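Local coordinates for alkaline phosphatase D (Bacillus subtilis, PDB 2YEQ), which hydrolyses phosphate esters, acting as a phosphodiesterase and alkaline phosphatase with iron and calcium in its active site, at residues 327-339 with 350-363. Residues are numbered along the deposited sequence; the frame is centred on the assembly and turned at random.
Sequences VLAQQIFFAKWNF and DSWDGYPAQRERVI. With PE5 (3,6,9,12,15,18,21,24-octaoxahexacosan-1-ol), chain E.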
loop_
_atom_site.group_PDB
_atom_site.type_symbol
_atom_site.label_atom_id
_atom_site.label_comp_id
_atom_site.label_asym_id
_atom_site.label_seq_id
_atom_site.Cartn_x
_atom_site.Cartn_y
_atom_site.Cartn_z
ATOM N N VAL A 327 -12.232 -9.513 1.628
ATOM C CA VAL A 327 -11.382 -8.532 0.947
ATOM C C VAL A 327 -9.940 -9.048 0.934
ATOM O O VAL A 327 -9.481 -9.577 1.942
ATOM C CB VAL A 327 -11.453 -7.167 1.647
ATOM C CG1 VAL A 327 -10.617 -6.087 0.893
ATOM C CG2 VAL A 327 -12.940 -6.713 1.772
ATOM N N LEU A 328 -9.302 -8.948 -0.227
ATOM C CA LEU A 328 -7.868 -9.184 -0.383
ATOM C C LEU A 328 -7.172 -7.836 -0.569
ATOM O O LEU A 328 -7.254 -7.223 -1.606
ATOM C CB LEU A 328 -7.582 -10.083 -1.594
ATOM C CG LEU A 328 -8.202 -11.479 -1.682
ATOM C CD1 LEU A 328 -7.465 -12.314 -2.783
ATOM C CD2 LEU A 328 -8.203 -12.127 -0.342
ATOM N N ALA A 329 -6.526 -7.360 0.475
ATOM C CA ALA A 329 -5.778 -6.110 0.401
ATOM C C ALA A 329 -4.356 -6.511 0.043
ATOM O O ALA A 329 -3.653 -7.060 0.884
ATOM C CB ALA A 329 -5.795 -5.425 1.740
ATOM N N GLN A 330 -3.944 -6.220 -1.177
ATOM C CA GLN A 330 -2.681 -6.754 -1.683
ATOM C C GLN A 330 -2.058 -5.838 -2.712
ATOM O O GLN A 330 -2.514 -4.700 -2.890
ATOM C CB GLN A 330 -2.881 -8.200 -2.183
ATOM C CG GLN A 330 -3.878 -8.353 -3.319
ATOM C CD GLN A 330 -3.235 -8.210 -4.663
ATOM O OE1 GLN A 330 -2.212 -8.857 -4.953
ATOM N NE2 GLN A 330 -3.777 -7.321 -5.476
ATOM N N GLN A 331 -0.995 -6.307 -3.385
ATOM C CA GLN A 331 -0.066 -5.420 -4.061
ATOM C C GLN A 331 -0.243 -5.231 -5.531
ATOM O O GLN A 331 -0.044 -4.119 -6.050
ATOM C CB GLN A 331 1.375 -5.945 -3.842
ATOM C CG GLN A 331 1.871 -5.902 -2.410
ATOM C CD GLN A 331 1.253 -6.926 -1.480
ATOM O OE1 GLN A 331 0.777 -7.995 -1.899
ATOM N NE2 GLN A 331 1.290 -6.615 -0.174
ATOM N N ILE A 332 -0.537 -6.325 -6.237
ATOM C CA ILE A 332 -0.317 -6.383 -7.671
ATOM C C ILE A 332 -1.571 -6.788 -8.478
ATOM O O ILE A 332 -2.527 -7.354 -7.958
ATOM C CB ILE A 332 0.863 -7.358 -7.990
ATOM C CG1 ILE A 332 0.690 -8.669 -7.239
ATOM C CG2 ILE A 332 2.253 -6.703 -7.667
ATOM C CD1 ILE A 332 1.524 -9.842 -7.810
ATOM N N PHE A 333 -1.538 -6.476 -9.756
ATOM C CA PHE A 333 -2.692 -6.660 -10.646
ATOM C C PHE A 333 -3.181 -8.116 -10.661
ATOM O O PHE A 333 -2.449 -9.034 -11.043
ATOM C CB PHE A 333 -2.326 -6.171 -12.024
ATOM C CG PHE A 333 -3.493 -5.679 -12.851
ATOM C CD1 PHE A 333 -4.396 -6.566 -13.412
ATOM C CD2 PHE A 333 -3.640 -4.330 -13.121
ATOM C CE1 PHE A 333 -5.471 -6.098 -14.211
ATOM C CE2 PHE A 333 -4.682 -3.868 -13.929
ATOM C CZ PHE A 333 -5.599 -4.760 -14.455
ATOM N N PHE A 334 -4.434 -8.314 -10.236
ATOM C CA PHE A 334 -5.001 -9.644 -10.047
ATOM C C PHE A 334 -5.763 -10.171 -11.281
ATOM O O PHE A 334 -5.683 -11.372 -11.603
ATOM C CB PHE A 334 -5.938 -9.631 -8.851
ATOM C CG PHE A 334 -6.497 -10.968 -8.489
ATOM C CD1 PHE A 334 -5.782 -11.841 -7.687
ATOM C CD2 PHE A 334 -7.768 -11.352 -8.920
ATOM C CE1 PHE A 334 -6.304 -13.088 -7.344
ATOM C CE2 PHE A 334 -8.289 -12.594 -8.583
ATOM C CZ PHE A 334 -7.573 -13.457 -7.798
ATOM N N ALA A 335 -6.527 -9.304 -11.937
ATOM C CA ALA A 335 -7.331 -9.722 -13.080
ATOM C C ALA A 335 -6.452 -10.045 -14.277
ATOM O O ALA A 335 -5.273 -9.671 -14.312
ATOM C CB ALA A 335 -8.372 -8.655 -13.446
ATOM N N LYS A 336 -7.036 -10.743 -15.259
ATOM C CA LYS A 336 -6.409 -10.928 -16.564
ATOM C C LYS A 336 -6.109 -9.574 -17.177
ATOM O O LYS A 336 -6.956 -8.671 -17.176
ATOM C CB LYS A 336 -7.325 -11.760 -17.490
ATOM C CG LYS A 336 -6.852 -11.915 -18.925
ATOM C CD LYS A 336 -7.902 -12.684 -19.791
ATOM C CE LYS A 336 -7.709 -12.486 -21.298
ATOM N NZ LYS A 336 -8.077 -11.141 -21.829
ATOM N N TRP A 337 -4.919 -9.438 -17.759
ATOM C CA TRP A 337 -4.447 -8.149 -18.220
ATOM C C TRP A 337 -3.546 -8.325 -19.421
ATOM O O TRP A 337 -2.310 -8.123 -19.361
ATOM C CB TRP A 337 -3.729 -7.467 -17.041
ATOM C CG TRP A 337 -3.483 -5.991 -17.123
ATOM C CD1 TRP A 337 -4.224 -5.066 -17.759
ATOM C CD2 TRP A 337 -2.431 -5.274 -16.454
ATOM N NE1 TRP A 337 -3.697 -3.812 -17.557
ATOM C CE2 TRP A 337 -2.595 -3.918 -16.754
ATOM C CE3 TRP A 337 -1.362 -5.663 -15.640
ATOM C CZ2 TRP A 337 -1.729 -2.941 -16.286
ATOM C CZ3 TRP A 337 -0.498 -4.695 -15.176
ATOM C CH2 TRP A 337 -0.691 -3.349 -15.487
ATOM N N ASN A 338 -4.174 -8.693 -20.535
ATOM C CA ASN A 338 -3.459 -9.038 -21.768
ATOM C C ASN A 338 -3.094 -7.821 -22.571
ATOM O O ASN A 338 -3.977 -7.104 -23.035
ATOM C CB ASN A 338 -4.320 -9.990 -22.613
ATOM C CG ASN A 338 -3.592 -10.542 -23.837
ATOM O OD1 ASN A 338 -2.387 -10.270 -24.090
ATOM N ND2 ASN A 338 -4.320 -11.340 -24.604
ATOM N N PHE A 339 -1.793 -7.609 -22.783
ATOM C CA PHE A 339 -1.301 -6.484 -23.577
ATOM C C PHE A 339 -1.150 -6.812 -25.057
ATOM O O PHE A 339 -0.863 -5.921 -25.846
ATOM C CB PHE A 339 0.073 -6.034 -23.062
ATOM C CG PHE A 339 0.089 -5.691 -21.605
ATOM C CD1 PHE A 339 -0.694 -4.648 -21.118
ATOM C CD2 PHE A 339 0.897 -6.380 -20.723
ATOM C CE1 PHE A 339 -0.687 -4.323 -19.758
ATOM C CE2 PHE A 339 0.921 -6.049 -19.367
ATOM C CZ PHE A 339 0.118 -5.030 -18.885
ATOM N N ASP A 350 5.387 -9.905 -13.397
ATOM C CA ASP A 350 5.454 -9.511 -11.974
ATOM C C ASP A 350 4.084 -9.433 -11.281
ATOM O O ASP A 350 4.001 -9.323 -10.047
ATOM C CB ASP A 350 6.168 -8.167 -11.861
ATOM C CG ASP A 350 6.545 -7.819 -10.433
ATOM O OD1 ASP A 350 7.227 -8.626 -9.740
ATOM O OD2 ASP A 350 6.152 -6.703 -10.003
ATOM N N SER A 351 3.026 -9.532 -12.084
ATOM C CA SER A 351 1.630 -9.518 -11.617
ATOM C C SER A 351 1.074 -10.932 -11.481
ATOM O O SER A 351 1.793 -11.903 -11.706
ATOM C CB SER A 351 0.766 -8.718 -12.605
ATOM O OG SER A 351 1.261 -7.393 -12.736
ATOM N N TRP A 352 -0.203 -11.062 -11.095
ATOM C CA TRP A 352 -0.800 -12.384 -10.928
ATOM C C TRP A 352 -0.856 -13.176 -12.264
ATOM O O TRP A 352 -0.763 -14.407 -12.235
ATOM C CB TRP A 352 -2.193 -12.329 -10.305
ATOM C CG TRP A 352 -2.239 -12.016 -8.844
ATOM C CD1 TRP A 352 -2.080 -10.782 -8.273
ATOM C CD2 TRP A 352 -2.461 -12.915 -7.782
ATOM N NE1 TRP A 352 -2.201 -10.868 -6.931
ATOM C CE2 TRP A 352 -2.421 -12.172 -6.596
ATOM C CE3 TRP A 352 -2.679 -14.298 -7.704
ATOM C CZ2 TRP A 352 -2.629 -12.741 -5.362
ATOM C CZ3 TRP A 352 -2.876 -14.851 -6.503
ATOM C CH2 TRP A 352 -2.852 -14.085 -5.330
ATOM N N ASP A 353 -0.944 -12.492 -13.402
ATOM C CA ASP A 353 -0.858 -13.158 -14.704
ATOM C C ASP A 353 0.492 -13.931 -14.876
ATOM O O ASP A 353 0.581 -14.840 -15.712
ATOM C CB ASP A 353 -0.954 -12.164 -15.847
ATOM C CG ASP A 353 -2.412 -11.774 -16.224
ATOM O OD1 ASP A 353 -3.351 -12.595 -16.060
ATOM O OD2 ASP A 353 -2.569 -10.629 -16.705
ATOM N N GLY A 354 1.517 -13.525 -14.117
ATOM C CA GLY A 354 2.850 -14.165 -14.133
ATOM C C GLY A 354 2.887 -15.409 -13.270
ATOM O O GLY A 354 3.868 -16.164 -13.299
ATOM N N TYR A 355 1.837 -15.574 -12.459
ATOM C CA TYR A 355 1.691 -16.658 -11.517
ATOM C C TYR A 355 0.295 -17.288 -11.688
ATOM O O TYR A 355 -0.457 -17.392 -10.725
ATOM C CB TYR A 355 1.895 -16.170 -10.074
ATOM C CG TYR A 355 3.297 -15.580 -9.823
ATOM C CD1 TYR A 355 3.651 -14.341 -10.344
ATOM C CD2 TYR A 355 4.269 -16.306 -9.112
ATOM C CE1 TYR A 355 4.920 -13.809 -10.155
ATOM C CE2 TYR A 355 5.547 -15.762 -8.881
ATOM C CZ TYR A 355 5.869 -14.519 -9.427
ATOM O OH TYR A 355 7.108 -13.957 -9.270
ATOM N N PRO A 356 -0.028 -17.739 -12.901
ATOM C CA PRO A 356 -1.413 -18.194 -13.210
ATOM C C PRO A 356 -1.885 -19.400 -12.432
ATOM O O PRO A 356 -3.071 -19.479 -12.116
ATOM C CB PRO A 356 -1.363 -18.481 -14.709
ATOM C CG PRO A 356 0.091 -18.855 -14.961
ATOM C CD PRO A 356 0.869 -17.939 -14.052
ATOM N N ALA A 357 -0.992 -20.325 -12.076
ATOM C CA ALA A 357 -1.416 -21.481 -11.291
ATOM C C ALA A 357 -1.768 -21.100 -9.873
ATOM O O ALA A 357 -2.722 -21.616 -9.284
ATOM C CB ALA A 357 -0.343 -22.580 -11.281
ATOM N N GLN A 358 -0.967 -20.224 -9.292
ATOM C CA GLN A 358 -1.283 -19.687 -7.979
ATOM C C GLN A 358 -2.674 -19.026 -8.040
ATOM O O GLN A 358 -3.484 -19.208 -7.142
ATOM C CB GLN A 358 -0.230 -18.654 -7.569
ATOM C CG GLN A 358 -0.597 -17.814 -6.374
ATOM C CD GLN A 358 -0.532 -18.559 -5.076
ATOM O OE1 GLN A 358 0.460 -18.487 -4.355
ATOM N NE2 GLN A 358 -1.600 -19.262 -4.740
ATOM N N ARG A 359 -2.925 -18.243 -9.076
ATOM C CA ARG A 359 -4.224 -17.563 -9.175
ATOM C C ARG A 359 -5.364 -18.582 -9.300
ATOM O O ARG A 359 -6.407 -18.445 -8.644
ATOM C CB ARG A 359 -4.256 -16.580 -10.330
ATOM C CG ARG A 359 -5.493 -15.676 -10.254
ATOM C CD ARG A 359 -5.434 -14.591 -11.224
ATOM N NE ARG A 359 -5.184 -15.087 -12.556
ATOM C CZ ARG A 359 -4.737 -14.362 -13.564
ATOM N NH1 ARG A 359 -4.499 -13.073 -13.420
ATOM N NH2 ARG A 359 -4.527 -14.929 -14.746
ATOM N N GLU A 360 -5.143 -19.623 -10.099
ATOM C CA GLU A 360 -6.111 -20.719 -10.245
ATOM C C GLU A 360 -6.467 -21.369 -8.925
ATOM O O GLU A 360 -7.644 -21.671 -8.680
ATOM C CB GLU A 360 -5.579 -21.784 -11.187
ATOM C CG GLU A 360 -5.727 -21.457 -12.645
ATOM C CD GLU A 360 -5.379 -22.655 -13.534
ATOM O OE1 GLU A 360 -6.057 -23.704 -13.396
ATOM O OE2 GLU A 360 -4.430 -22.545 -14.356
ATOM N N ARG A 361 -5.479 -21.584 -8.055
ATOM C CA ARG A 361 -5.752 -22.196 -6.765
ATOM C C ARG A 361 -6.661 -21.303 -5.916
ATOM O O ARG A 361 -7.580 -21.797 -5.255
ATOM C CB ARG A 361 -4.465 -22.537 -5.998
ATOM C CG ARG A 361 -3.631 -23.677 -6.643
ATOM C CD ARG A 361 -2.501 -24.123 -5.715
ATOM N NE ARG A 361 -1.353 -23.194 -5.667
ATOM C CZ ARG A 361 -0.407 -23.061 -6.601
ATOM N NH1 ARG A 361 -0.465 -23.718 -7.757
ATOM N NH2 ARG A 361 0.601 -22.210 -6.393
ATOM N N VAL A 362 -6.416 -19.993 -5.949
ATOM C CA VAL A 362 -7.246 -19.068 -5.197
ATOM C C VAL A 362 -8.684 -19.032 -5.754
ATOM O O VAL A 362 -9.649 -19.137 -5.000
ATOM C CB VAL A 362 -6.643 -17.632 -5.178
ATOM C CG1 VAL A 362 -7.619 -16.637 -4.499
ATOM C CG2 VAL A 362 -5.267 -17.628 -4.477
ATOM N N ILE A 363 -8.818 -18.900 -7.064
ATOM C CA ILE A 363 -10.127 -18.856 -7.687
ATOM C C ILE A 363 -10.887 -20.172 -7.487
ATOM O O ILE A 363 -12.067 -20.150 -7.176
ATOM C CB ILE A 363 -10.038 -18.466 -9.166
ATOM C CG1 ILE A 363 -9.521 -17.024 -9.286
ATOM C CG2 ILE A 363 -11.420 -18.575 -9.827
ATOM C CD1 ILE A 363 -9.205 -16.584 -10.691
HETATM C C48 PE5 E . -6.071 -16.762 -18.106
HETATM C C50 PE5 E . -4.648 -17.093 -17.654
HETATM O O1 PE5 E . -3.887 -15.896 -17.397
HETATM C C1 PE5 E . -2.844 -15.575 -18.332
HETATM C C2 PE5 E . -1.457 -16.003 -17.838
HETATM O O2 PE5 E . -0.965 -17.238 -18.412
HETATM O O HOH W 1 -2.482 -9.991 -13.546
HETATM O O HOH W 2 0.909 -5.292 -10.820
HETATM O O HOH W 3 -0.569 -8.871 -17.320
#
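Phe334 swings CG away from its own backbone N (chi1 -175°) while Trp352 keeps CG beside its N, and these two turns set the phenyl edge against the indole face. Phe334 CD1 comes to 3.5 Å from Trp352 CD2, a T-shaped pair with the planes 66° apart. The indole suits its place because it offers both a broad apolar face and one N-H: Trp352 NE1 gives an almost straight bond (171°) of 2.8 Å to Gln330 OE1, which lies in the ring plane. That oxygen also accepts from Ile332 N on the opposite face of the amide, and Gln330 NE2 returns a bond to Ile332 O; a glutamine fits because its amide accepts and donates at once, so both heteroatoms are engaged. Ile332 CG1 packs 3.6 Å from Trp352 CD1. A leucine in place of Trp352 would probably leave Gln330 OE1 without its indole donor and Phe334 without a flat face to abut.

Arg359 serves Phe334 twice, its aliphatic stem suited to the ring and its many-donor head to oxygens. Its CD lies over the phenyl face in a CH-pi contact, and Arg359 NH1 donates to Phe334 O (2.8 Å). NH1 and NH2 also converge on Asp353 OD1, a salt bridge that steadies the carboxylate, whose OD2 takes a weak bond from Trp337 N. A water donates to Phe333 O and Ala335 O and accepts from Asp353 N.

Beyond, Phe334 rests on Val376 and Leu389. The loop after strand 325-329 thus packs on the 3-10 turn and first turns of helix 356-368, within a beta-alpha-beta crossover to the parallel neighbouring strand 374-378.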